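Local coordinates for protein cysteine desulfurase (Thermococcus onnurineus, PDB 5B89) that probably catalyses the pyridoxal-phosphate-dependent removal of sulfur from L-cysteine, passing it to a sulfur carrier and releasing L-alanine, at residues 21-26 and 313-318; 302-307 and 393-398; 318-323 and 341-346; 361-364 and 369-372. All blocks are in the same frame, centred on the assembly; numbering follows the deposited sequence.

Contact 1 (21-26 and 313-318)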
loop_
_atom_site.group_PDB
_atom_site.type_symbol
_atom_site.label_atom_id
_atom_site.label_comp_id
_atom_site.label_asym_id
_atom_site.label_seq_id
_atom_site.Cartn_x
_atom_site.Cartn_y
_atom_site.Cartn_z
ATOM N N MET B 21 27.549 16.780 -11.886
ATOM C CA MET B 21 26.598 17.625 -11.209
ATOM C C MET B 21 27.173 18.423 -10.076
ATOM O O MET B 21 28.045 17.981 -9.414
ATOM C CB MET B 21 25.565 16.741 -10.493
ATOM C CG MET B 21 24.450 16.127 -11.288
ATOM S SD MET B 21 23.519 14.878 -10.353
ATOM C CE MET B 21 23.695 15.529 -8.774
ATOM N N ARG B 22 26.598 19.573 -9.842
ATOM C CA ARG B 22 26.962 20.368 -8.729
ATOM C C ARG B 22 26.044 19.933 -7.568
ATOM O O ARG B 22 24.870 20.000 -7.694
ATOM C CB ARG B 22 26.723 21.843 -8.988
ATOM C CG ARG B 22 27.550 22.461 -10.054
ATOM C CD ARG B 22 27.560 23.968 -9.899
ATOM N NE ARG B 22 26.245 24.588 -9.812
ATOM C CZ ARG B 22 25.297 24.476 -10.734
ATOM N NH1 ARG B 22 25.526 23.741 -11.815
ATOM N NH2 ARG B 22 24.141 25.090 -10.589
ATOM N N ILE B 23 26.608 19.481 -6.470
ATOM C CA ILE B 23 25.838 19.087 -5.292
ATOM C C ILE B 23 26.075 20.156 -4.265
ATOM O O ILE B 23 27.183 20.481 -4.003
ATOM C CB ILE B 23 26.441 17.806 -4.697
ATOM C CG1 ILE B 23 26.304 16.662 -5.658
ATOM C CG2 ILE B 23 25.882 17.481 -3.320
ATOM C CD1 ILE B 23 24.924 16.452 -6.147
ATOM N N PRO B 24 25.031 20.777 -3.601
ATOM C CA PRO B 24 23.654 20.314 -3.825
ATOM C C PRO B 24 22.778 21.029 -4.871
ATOM O O PRO B 24 21.644 20.662 -5.119
ATOM C CB PRO B 24 23.043 20.569 -2.460
ATOM C CG PRO B 24 23.641 21.828 -2.006
ATOM C CD PRO B 24 25.016 21.816 -2.468
ATOM N N GLU B 25 23.324 22.068 -5.454
ATOM C CA GLU B 25 22.578 22.900 -6.371
ATOM C C GLU B 25 21.790 22.256 -7.456
ATOM O O GLU B 25 20.693 22.626 -7.669
ATOM C CB GLU B 25 23.520 23.953 -6.982
ATOM C CG GLU B 25 24.077 24.889 -5.926
ATOM C CD GLU B 25 25.434 24.462 -5.351
ATOM O OE1 GLU B 25 26.067 25.322 -4.709
ATOM O OE2 GLU B 25 25.842 23.356 -5.540
ATOM N N ASP B 26 22.364 21.303 -8.151
ATOM C CA ASP B 26 21.675 20.692 -9.302
ATOM C C ASP B 26 20.563 19.700 -8.851
ATOM O O ASP B 26 19.696 19.355 -9.670
ATOM C CB ASP B 26 22.635 19.947 -10.220
ATOM C CG ASP B 26 23.441 20.916 -11.080
ATOM O OD1 ASP B 26 23.003 22.092 -11.173
ATOM O OD2 ASP B 26 24.508 20.543 -11.610
ATOM N N GLU B 313 26.347 10.290 0.391
ATOM C CA GLU B 313 26.978 10.026 1.736
ATOM C C GLU B 313 27.966 11.142 2.130
ATOM O O GLU B 313 27.954 11.633 3.243
ATOM C CB GLU B 313 27.741 8.698 1.736
ATOM C CG GLU B 313 26.926 7.486 1.399
ATOM C CD GLU B 313 27.701 6.172 1.343
ATOM O OE1 GLU B 313 28.458 6.023 2.307
ATOM O OE2 GLU B 313 27.461 5.297 0.415
ATOM N N ARG B 314 28.733 11.586 1.146
ATOM C CA ARG B 314 29.726 12.673 1.379
ATOM C C ARG B 314 29.079 13.997 1.740
ATOM O O ARG B 314 29.498 14.680 2.708
ATOM C CB ARG B 314 30.639 12.809 0.198
ATOM C CG ARG B 314 31.557 11.575 0.232
ATOM C CD ARG B 314 32.767 11.626 -0.716
ATOM N NE ARG B 314 32.440 11.549 -2.157
ATOM C CZ ARG B 314 32.183 10.426 -2.819
ATOM N NH1 ARG B 314 32.263 9.212 -2.217
ATOM N NH2 ARG B 314 31.899 10.522 -4.125
ATOM N N GLN B 315 28.000 14.369 1.020
ATOM C CA GLN B 315 27.342 15.568 1.334
ATOM C C GLN B 315 26.755 15.551 2.704
ATOM O O GLN B 315 26.790 16.451 3.484
ATOM C CB GLN B 315 26.281 15.904 0.249
ATOM C CG GLN B 315 25.437 17.119 0.533
ATOM C CD GLN B 315 26.150 18.480 0.427
ATOM O OE1 GLN B 315 27.380 18.501 0.167
ATOM N NE2 GLN B 315 25.467 19.512 0.711
ATOM N N GLU B 316 26.059 14.431 3.032
ATOM C CA GLU B 316 25.464 14.274 4.339
ATOM C C GLU B 316 26.486 14.356 5.479
ATOM O O GLU B 316 26.152 14.969 6.496
ATOM C CB GLU B 316 24.592 12.976 4.390
ATOM C CG GLU B 316 23.302 13.114 3.523
ATOM C CD GLU B 316 22.391 11.939 3.657
ATOM O OE1 GLU B 316 21.591 11.683 2.781
ATOM O OE2 GLU B 316 22.388 11.299 4.683
ATOM N N HIS B 317 27.643 13.766 5.275
ATOM C CA HIS B 317 28.646 13.815 6.292
ATOM C C HIS B 317 29.077 15.269 6.558
ATOM O O HIS B 317 29.249 15.622 7.636
ATOM C CB HIS B 317 29.833 12.994 5.845
ATOM C CG HIS B 317 30.998 13.174 6.732
ATOM N ND1 HIS B 317 32.111 13.887 6.373
ATOM C CD2 HIS B 317 31.153 12.847 8.018
ATOM C CE1 HIS B 317 32.926 13.944 7.401
ATOM N NE2 HIS B 317 32.372 13.325 8.408
ATOM N N LYS B 318 29.226 16.051 5.511
ATOM C CA LYS B 318 29.608 17.451 5.682
ATOM C C LYS B 318 28.576 18.171 6.502
ATOM O O LYS B 318 28.888 18.963 7.326
ATOM C CB LYS B 318 29.785 18.181 4.344
ATOM C CG LYS B 318 30.929 17.746 3.464
ATOM C CD LYS B 318 30.967 18.529 2.172
ATOM C CE LYS B 318 31.884 17.904 1.161
ATOM N NZ LYS B 318 31.877 18.533 -0.190
#
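Ile-23 and Pro-24 lie against the side chain of Gln-315, joining the N-terminal arm to helix 309-329 in this fold type I, class-V aminotransferase. Gln-315 leaves its helix with CG anti to the backbone N (chi1 176°) and then bends at chi2, which lays its carbon chain and amide along the arm. Ile-23 runs past it in the opposite direction: the branch methyl CG2 sits over the middle of the glutamine, 3.9 Å from CD of Gln-315, and is about as near to its CB, CG and OE1. Pro-24 meets the same side chain at about a right angle, its ring atom CD lying 4.0 Å from NE2 of Gln-315. A cis peptide bond before Pro-24 turns the arm sharply here, a geometry to which proline is well suited. Glutamine fits because its methylenes pack on the isoleucine while NE2 hydrogen-bonds the backbone oxygen of Asn-398. Shortened to an alanine, this residue would probably leave the Asn-398 carbonyl without its amide donor and open a gap beneath CG2 of Ile-23. The bend of the arm is closed by Arg-22 and Asp-26, joined by a salt bridge of 3.1 Å between Arg-22 NH1 and Asp-26 OD1. The backbone N of Arg-22 reaches Asp-26 OD2 at 2.9 Å in an almost straight bond (179°), from above the carboxylate plane.

Contact 2 (302-307 and 393-398)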
loop_
_atom_site.group_PDB
_atom_site.type_symbol
_atom_site.label_atom_id
_atom_site.label_comp_id
_atom_site.label_asym_id
_atom_site.label_seq_id
_atom_site.Cartn_x
_atom_site.Cartn_y
_atom_site.Cartn_z
ATOM N N ARG B 302 16.445 5.754 -10.086
ATOM C CA ARG B 302 17.257 6.267 -11.168
ATOM C C ARG B 302 17.815 7.676 -10.915
ATOM O O ARG B 302 18.914 7.996 -11.322
ATOM C CB ARG B 302 16.464 6.248 -12.463
ATOM C CG ARG B 302 16.301 4.867 -13.011
ATOM C CD ARG B 302 17.635 4.334 -13.542
ATOM N NE ARG B 302 17.428 3.272 -14.499
ATOM C CZ ARG B 302 17.984 2.101 -14.417
ATOM N NH1 ARG B 302 18.765 1.844 -13.374
ATOM N NH2 ARG B 302 17.749 1.187 -15.346
ATOM N N TYR B 303 17.053 8.505 -10.236
ATOM C CA TYR B 303 17.497 9.827 -9.903
ATOM C C TYR B 303 18.679 9.743 -8.900
ATOM O O TYR B 303 19.626 10.443 -9.018
ATOM C CB TYR B 303 16.298 10.628 -9.348
ATOM C CG TYR B 303 16.502 12.077 -9.165
ATOM C CD1 TYR B 303 16.296 12.951 -10.196
ATOM C CD2 TYR B 303 16.843 12.578 -7.956
ATOM C CE1 TYR B 303 16.490 14.294 -10.013
ATOM C CE2 TYR B 303 17.047 13.895 -7.767
ATOM C CZ TYR B 303 16.885 14.760 -8.809
ATOM O OH TYR B 303 17.122 16.062 -8.563
ATOM N N ILE B 304 18.544 8.867 -7.941
ATOM C CA ILE B 304 19.574 8.670 -6.933
ATOM C C ILE B 304 20.850 8.134 -7.616
ATOM O O ILE B 304 21.914 8.499 -7.262
ATOM C CB ILE B 304 19.095 7.643 -5.850
ATOM C CG1 ILE B 304 18.079 8.221 -4.866
ATOM C CG2 ILE B 304 20.244 7.064 -5.035
ATOM C CD1 ILE B 304 18.505 9.395 -4.038
ATOM N N GLU B 305 20.679 7.274 -8.589
ATOM C CA GLU B 305 21.865 6.638 -9.334
ATOM C C GLU B 305 22.548 7.722 -10.130
ATOM O O GLU B 305 23.851 7.664 -10.205
ATOM C CB GLU B 305 21.390 5.460 -10.186
ATOM C CG GLU B 305 21.005 4.294 -9.288
ATOM C CD GLU B 305 20.330 3.113 -9.990
ATOM O OE1 GLU B 305 20.227 2.004 -9.314
ATOM O OE2 GLU B 305 19.822 3.370 -11.113
ATOM N N ARG B 306 21.899 8.725 -10.618
ATOM C CA ARG B 306 22.531 9.787 -11.391
ATOM C C ARG B 306 23.369 10.633 -10.476
ATOM O O ARG B 306 24.480 11.119 -10.848
ATOM C CB ARG B 306 21.431 10.649 -12.085
ATOM C CG ARG B 306 21.859 11.667 -13.074
ATOM C CD ARG B 306 20.610 12.287 -13.812
ATOM N NE ARG B 306 20.917 13.649 -14.249
ATOM C CZ ARG B 306 20.566 14.772 -13.604
ATOM N NH1 ARG B 306 19.835 14.796 -12.454
ATOM N NH2 ARG B 306 20.951 15.929 -14.121
ATOM N N ILE B 307 22.964 10.873 -9.235
ATOM C CA ILE B 307 23.688 11.610 -8.280
ATOM C C ILE B 307 24.830 10.736 -7.780
ATOM O O ILE B 307 25.975 11.229 -7.699
ATOM C CB ILE B 307 22.832 12.010 -7.110
ATOM C CG1 ILE B 307 21.674 12.884 -7.592
ATOM C CG2 ILE B 307 23.656 12.621 -5.993
ATOM C CD1 ILE B 307 20.580 12.948 -6.555
ATOM N N SER B 393 17.450 16.073 10.149
ATOM C CA SER B 393 17.907 14.998 9.309
ATOM C C SER B 393 17.968 15.487 7.881
ATOM O O SER B 393 17.178 16.275 7.444
ATOM C CB SER B 393 17.014 13.783 9.442
ATOM O OG SER B 393 15.730 14.132 9.197
ATOM N N PHE B 394 18.951 14.970 7.188
ATOM C CA PHE B 394 19.336 15.437 5.892
ATOM C C PHE B 394 19.268 14.522 4.688
ATOM O O PHE B 394 19.168 13.351 4.819
ATOM C CB PHE B 394 20.820 15.849 6.003
ATOM C CG PHE B 394 21.154 16.743 7.178
ATOM C CD1 PHE B 394 20.631 17.998 7.299
ATOM C CD2 PHE B 394 22.074 16.322 8.127
ATOM C CE1 PHE B 394 20.969 18.799 8.370
ATOM C CE2 PHE B 394 22.404 17.111 9.192
ATOM C CZ PHE B 394 21.855 18.353 9.310
ATOM N N HIS B 395 19.373 15.157 3.528
ATOM C CA HIS B 395 19.529 14.502 2.258
ATOM C C HIS B 395 20.530 15.342 1.427
ATOM O O HIS B 395 20.939 16.355 1.825
ATOM C CB HIS B 395 18.231 14.174 1.487
ATOM C CG HIS B 395 18.340 12.918 0.687
ATOM N ND1 HIS B 395 17.307 12.026 0.484
ATOM C CD2 HIS B 395 19.403 12.404 0.055
ATOM C CE1 HIS B 395 17.763 11.000 -0.211
ATOM N NE2 HIS B 395 19.031 11.205 -0.458
ATOM N N VAL B 396 20.864 14.823 0.270
ATOM C CA VAL B 396 21.839 15.407 -0.639
ATOM C C VAL B 396 21.530 16.811 -1.107
ATOM O O VAL B 396 22.405 17.518 -1.476
ATOM C CB VAL B 396 22.155 14.441 -1.812
ATOM C CG1 VAL B 396 20.997 14.332 -2.772
ATOM C CG2 VAL B 396 23.438 14.836 -2.537
ATOM N N TYR B 397 20.267 17.170 -1.075
ATOM C CA TYR B 397 19.809 18.496 -1.465
ATOM C C TYR B 397 19.934 19.557 -0.382
ATOM O O TYR B 397 19.779 20.664 -0.644
ATOM C CB TYR B 397 18.368 18.474 -2.036
ATOM C CG TYR B 397 17.373 17.660 -1.253
ATOM C CD1 TYR B 397 16.876 18.083 -0.074
ATOM C CD2 TYR B 397 16.956 16.465 -1.734
ATOM C CE1 TYR B 397 15.974 17.326 0.619
ATOM C CE2 TYR B 397 16.071 15.689 -1.054
ATOM C CZ TYR B 397 15.594 16.128 0.108
ATOM O OH TYR B 397 14.730 15.294 0.752
ATOM N N ASN B 398 20.189 19.169 0.837
ATOM C CA ASN B 398 20.473 20.063 1.916
ATOM C C ASN B 398 21.907 20.613 1.795
ATOM O O ASN B 398 22.751 20.050 1.220
ATOM C CB ASN B 398 20.222 19.479 3.291
ATOM C CG ASN B 398 18.802 19.133 3.543
ATOM O OD1 ASN B 398 18.519 17.944 3.854
ATOM N ND2 ASN B 398 17.875 20.102 3.428
#
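Val-396 and Ile-307, the two residues most covered here, run alongside each other, pointing opposite ways, and meet methyl to methyl at two points. CD1 of Ile-307 is 4.0 Å from CG1 of Val-396, and CG2 of Ile-307 is 4.1 Å from CG2 of Val-396. The valine achieves this double contact by placing CG1 between its own backbone N and carbonyl carbon (chi1 71°), with CG2 anti to the N. Both branches are thereby presented to the isoleucine at the end of helix 291-307. Branching at CB suits a buried apolar seam, since it gives each residue two arms near the backbone to fill it. One turn earlier, Ile-304 extends CD1 to within 4.0 Å of NE2 of His-395, the methyl approaching the imidazole at a slant. Val-396 can stand forward because it occupies the second position of a type I beta turn, His-395 to Asn-398, that follows strand 389-393. The turn is closed by Asn-398 N and His-395 O, 3.1 Å apart. Asn-398 also uses its side chain: OD1 accepts the backbone N of His-395 at 2.9 Å, the donor tilted 17° from the amide carbonyl plane. CB of His-395 rests on one face of the Tyr-397 ring, 3.5 Å above its plane and toward the rim. The hydroxyl of Tyr-397 hydrogen-bonds OD1 of Asn-42 and the backbone N of Leu-47.

Contact 3 (318-323 and 341-346)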
loop_
_atom_site.group_PDB
_atom_site.type_symbol
_atom_site.label_atom_id
_atom_site.label_comp_id
_atom_site.label_asym_id
_atom_site.label_seq_id
_atom_site.Cartn_x
_atom_site.Cartn_y
_atom_site.Cartn_z
ATOM N N LYS B 318 29.226 16.051 5.511
ATOM C CA LYS B 318 29.608 17.451 5.682
ATOM C C LYS B 318 28.576 18.171 6.502
ATOM O O LYS B 318 28.888 18.963 7.326
ATOM C CB LYS B 318 29.785 18.181 4.344
ATOM C CG LYS B 318 30.929 17.746 3.464
ATOM C CD LYS B 318 30.967 18.529 2.172
ATOM C CE LYS B 318 31.884 17.904 1.161
ATOM N NZ LYS B 318 31.877 18.533 -0.190
ATOM N N LEU B 319 27.310 17.890 6.227
ATOM C CA LEU B 319 26.275 18.526 6.997
ATOM C C LEU B 319 26.215 18.165 8.453
ATOM O O LEU B 319 26.122 18.949 9.340
ATOM C CB LEU B 319 24.871 18.277 6.297
ATOM C CG LEU B 319 24.763 18.626 4.860
ATOM C CD1 LEU B 319 23.440 18.062 4.283
ATOM C CD2 LEU B 319 24.776 20.166 4.702
ATOM N N VAL B 320 26.394 16.842 8.764
ATOM C CA VAL B 320 26.475 16.374 10.148
ATOM C C VAL B 320 27.694 16.946 10.895
ATOM O O VAL B 320 27.559 17.278 12.049
ATOM C CB VAL B 320 26.507 14.813 10.109
ATOM C CG1 VAL B 320 26.753 14.274 11.442
ATOM C CG2 VAL B 320 25.175 14.267 9.554
ATOM N N LYS B 321 28.811 16.958 10.217
ATOM C CA LYS B 321 30.044 17.462 10.800
ATOM C C LYS B 321 29.877 18.926 11.222
ATOM O O LYS B 321 30.183 19.258 12.335
ATOM C CB LYS B 321 31.206 17.282 9.841
ATOM C CG LYS B 321 32.578 17.546 10.461
ATOM C CD LYS B 321 33.693 17.366 9.474
ATOM C CE LYS B 321 35.004 17.545 10.237
ATOM N NZ LYS B 321 35.345 18.935 10.566
ATOM N N ARG B 322 29.340 19.764 10.337
ATOM C CA ARG B 322 29.140 21.159 10.727
ATOM C C ARG B 322 28.044 21.349 11.768
ATOM O O ARG B 322 28.197 22.110 12.641
ATOM C CB ARG B 322 28.958 22.052 9.512
ATOM C CG ARG B 322 28.722 23.511 9.861
ATOM C CD ARG B 322 29.939 24.104 10.564
ATOM N NE ARG B 322 29.650 25.497 10.837
ATOM C CZ ARG B 322 29.757 26.076 11.998
ATOM N NH1 ARG B 322 30.214 25.429 13.012
ATOM N NH2 ARG B 322 29.390 27.330 12.143
ATOM N N THR B 323 26.940 20.608 11.662
ATOM C CA THR B 323 25.911 20.698 12.624
ATOM C C THR B 323 26.364 20.376 14.027
ATOM O O THR B 323 26.095 21.099 14.954
ATOM C CB THR B 323 24.616 19.810 12.265
ATOM O OG1 THR B 323 24.182 20.266 10.956
ATOM C CG2 THR B 323 23.588 19.950 13.229
ATOM N N LYS B 341 32.124 8.611 11.245
ATOM C CA LYS B 341 32.046 7.552 10.223
ATOM C C LYS B 341 30.914 6.551 10.506
ATOM O O LYS B 341 30.545 5.831 9.543
ATOM C CB LYS B 341 33.404 6.803 10.180
ATOM C CG LYS B 341 34.540 7.663 9.585
ATOM C CD LYS B 341 35.693 6.924 9.064
ATOM C CE LYS B 341 36.766 7.921 8.606
ATOM N NZ LYS B 341 36.453 8.779 7.401
ATOM N N LYS B 342 30.431 6.507 11.732
ATOM C CA LYS B 342 29.334 5.636 12.140
ATOM C C LYS B 342 28.018 6.440 12.414
ATOM O O LYS B 342 27.111 5.957 13.123
ATOM C CB LYS B 342 29.723 4.906 13.538
ATOM C CG LYS B 342 30.683 3.738 13.483
ATOM C CD LYS B 342 30.406 2.933 14.758
ATOM C CE LYS B 342 28.972 2.315 14.912
ATOM N NZ LYS B 342 28.813 1.432 16.112
ATOM N N HIS B 343 27.927 7.697 11.923
ATOM C CA HIS B 343 26.792 8.553 12.189
ATOM C C HIS B 343 26.191 8.989 10.844
ATOM O O HIS B 343 26.835 9.640 10.010
ATOM C CB HIS B 343 27.286 9.824 12.943
ATOM C CG HIS B 343 26.252 10.497 13.766
ATOM N ND1 HIS B 343 25.013 10.975 13.306
ATOM C CD2 HIS B 343 26.222 10.754 15.108
ATOM C CE1 HIS B 343 24.320 11.507 14.315
ATOM N NE2 HIS B 343 25.029 11.341 15.409
ATOM N N ALA B 344 24.947 8.617 10.655
ATOM C CA ALA B 344 24.255 8.937 9.444
ATOM C C ALA B 344 23.763 10.367 9.445
ATOM O O ALA B 344 24.076 11.087 10.306
ATOM C CB ALA B 344 23.117 7.975 9.247
ATOM N N GLY B 345 23.007 10.742 8.432
ATOM C CA GLY B 345 22.528 12.103 8.298
ATOM C C GLY B 345 21.369 12.471 9.159
ATOM O O GLY B 345 20.384 12.920 8.694
ATOM N N VAL B 346 21.526 12.220 10.431
ATOM C CA VAL B 346 20.538 12.416 11.445
ATOM C C VAL B 346 21.204 12.992 12.685
ATOM O O VAL B 346 22.124 12.393 13.152
ATOM C CB VAL B 346 19.921 11.068 11.874
ATOM C CG1 VAL B 346 18.872 11.258 12.940
ATOM C CG2 VAL B 346 19.320 10.345 10.666
#
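Val-320, on helix 309-329, sets one methyl, CG2, on an inverse gamma turn centred on Gly-345 and the other, CG1, by the ring of His-343, just where the chain enters strand 346-349 of the small four-stranded sheet. Before the turn, Lys-342 sends its amine to a salt bridge with Glu-192, so that the approach to the contact is tied to the large domain. His-343 is the first residue to touch the helix. Its ND1 lies 4.2 Å from CG1 of Val-320, the methyl coming in obliquely to the ring. With CG anti to the backbone N (chi1 -156°) and the ring turned at chi2 (-56°), ND1 faces its own chain. There it donates to O of Ala-344 at 3.1 Å, in a bond that is nearly straight (172°) and nearly in the ring plane. A leucine in place of the histidine is likely to deprive the Ala-344 oxygen of this side-chain donor and leave the turn less firmly fixed. Ala-344 points its methyl away from the helix and meets it through its carbonyl, whose oxygen stands 3.4 Å from CG2 of Val-320. Gly-345, the centre of the turn, meets CG2 of Val-320 with its CA at 3.6 Å; its backbone also pairs with that of Phe-394. Val-346 likewise points away, and the helix meets it at its backbone. That amide closes the inverse gamma turn: Val-346 N binds O of Ala-344 at 2.8 Å, making it the second donor to that oxygen.

Contact 4 (361-364 and 369-372)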
loop_
_atom_site.group_PDB
_atom_site.type_symbol
_atom_site.label_atom_id
_atom_site.label_comp_id
_atom_site.label_asym_id
_atom_site.label_seq_id
_atom_site.Cartn_x
_atom_site.Cartn_y
_atom_site.Cartn_z
ATOM N N ALA B 361 8.916 24.233 17.235
ATOM C CA ALA B 361 8.019 25.338 16.876
ATOM C C ALA B 361 8.794 26.632 16.606
ATOM O O ALA B 361 8.492 27.278 15.628
ATOM C CB ALA B 361 7.024 25.574 17.979
ATOM N N ILE B 362 9.852 26.900 17.405
ATOM C CA ILE B 362 10.701 28.068 17.111
ATOM C C ILE B 362 11.402 27.961 15.770
ATOM O O ILE B 362 11.468 28.854 14.938
ATOM C CB ILE B 362 11.646 28.357 18.249
ATOM C CG1 ILE B 362 10.885 28.824 19.467
ATOM C CG2 ILE B 362 12.701 29.403 17.856
ATOM C CD1 ILE B 362 11.669 28.609 20.703
ATOM N N LEU B 363 11.869 26.731 15.457
ATOM C CA LEU B 363 12.467 26.493 14.211
ATOM C C LEU B 363 11.518 26.670 13.056
ATOM O O LEU B 363 11.871 27.260 12.021
ATOM C CB LEU B 363 13.201 25.114 14.174
ATOM C CG LEU B 363 14.486 25.095 15.056
ATOM C CD1 LEU B 363 14.989 23.700 15.424
ATOM C CD2 LEU B 363 15.610 25.874 14.386
ATOM N N ASP B 364 10.328 26.145 13.231
ATOM C CA ASP B 364 9.269 26.314 12.256
ATOM C C ASP B 364 8.920 27.816 11.961
ATOM O O ASP B 364 8.756 28.150 10.814
ATOM C CB ASP B 364 8.017 25.537 12.623
ATOM C CG ASP B 364 6.925 25.674 11.595
ATOM O OD1 ASP B 364 6.989 25.341 10.368
ATOM O OD2 ASP B 364 5.932 26.371 12.024
ATOM N N MET B 369 12.307 23.023 9.167
ATOM C CA MET B 369 11.447 21.870 9.415
ATOM C C MET B 369 12.274 20.781 10.065
ATOM O O MET B 369 13.155 20.223 9.433
ATOM C CB MET B 369 10.850 21.370 8.086
ATOM C CG MET B 369 10.227 22.326 7.088
ATOM S SD MET B 369 8.689 23.192 7.560
ATOM C CE MET B 369 9.282 24.789 8.216
ATOM N N VAL B 370 11.936 20.592 11.333
ATOM C CA VAL B 370 12.503 19.491 12.086
ATOM C C VAL B 370 11.400 18.710 12.766
ATOM O O VAL B 370 10.275 19.139 12.896
ATOM C CB VAL B 370 13.548 19.968 13.139
ATOM C CG1 VAL B 370 14.766 20.584 12.539
ATOM C CG2 VAL B 370 12.940 20.844 14.218
ATOM N N ARG B 371 11.748 17.487 13.250
ATOM C CA ARG B 371 10.754 16.698 13.990
ATOM C C ARG B 371 11.152 16.632 15.458
ATOM O O ARG B 371 12.284 16.825 15.843
ATOM C CB ARG B 371 10.590 15.308 13.351
ATOM C CG ARG B 371 9.200 14.749 13.699
ATOM C CD ARG B 371 8.587 13.802 12.701
ATOM N NE ARG B 371 8.036 14.349 11.473
ATOM C CZ ARG B 371 6.749 14.455 11.140
ATOM N NH1 ARG B 371 5.762 14.155 11.978
ATOM N NH2 ARG B 371 6.466 14.857 9.938
ATOM N N SER B 372 10.131 16.499 16.276
ATOM C CA SER B 372 10.313 16.430 17.707
ATOM C C SER B 372 9.490 15.282 18.284
ATOM O O SER B 372 8.494 14.927 17.738
ATOM C CB SER B 372 9.937 17.787 18.354
ATOM O OG SER B 372 8.641 18.191 17.929
#
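Leu-363 and Val-370 touch through single methyls, CD1 of Leu-363 lying 3.7 Å from CG2 of Val-370 as the two side chains cross at a slant. Beside them, the terminal methyl CE of Met-369 comes to 3.2 Å from OD1 of Asp-364, with its sulfur SD somewhat farther off at 3.9 Å. The methionine starts out away from the helix, but bends at both chi2 and chi3 (-67° and 95°) bring the methyl back to the carboxylate; a long unbranched chain is what permits this return. The polar end of Asp-364 has a stronger partner, since OD1 accepts the backbone N of Arg-73 of the second subunit. His-72 of that subunit packs on both Asp-364 and Met-369. Outside the two segments, Leu-363 also touches Phe-406, Val-409 and Met-410 of helix 400-415, and Val-370 touches Val-390 and Ala-392 of the adjacent antiparallel strand. Leucine and valine thus fill the space between helices and sheet, and the aspartate faces the partner chain. Helix 356-365, doubling back through a short turn into strand 368-373 and covering it, belongs to the alpha/beta C-terminal domain of fold type I PLP enzymes.

In the fold
Contacts 1, 2 and 3 cluster around helix 309-329, which supplies a segment to contacts 1 and 3; these share Lys-318, their centres 12 Å apart. Contacts 1 and 2, with centres only 8 Å apart, are joined by the bond from Gln-315 NE2 to Asn-398 O, 2.8 Å long. Contact 2 meets contact 3 where Phe-394 N reaches Gly-345 O at 2.9 Å. Contact 4, at the subunit interface, touches none of these, its nearest atoms being about 6 Å from contact 2. The side chain of Val-346 lies about 8 Å from both cofactor and bound alanine, that of His-395 about 13 Å from each, and that of Val-370 about 11 Å from the alanine.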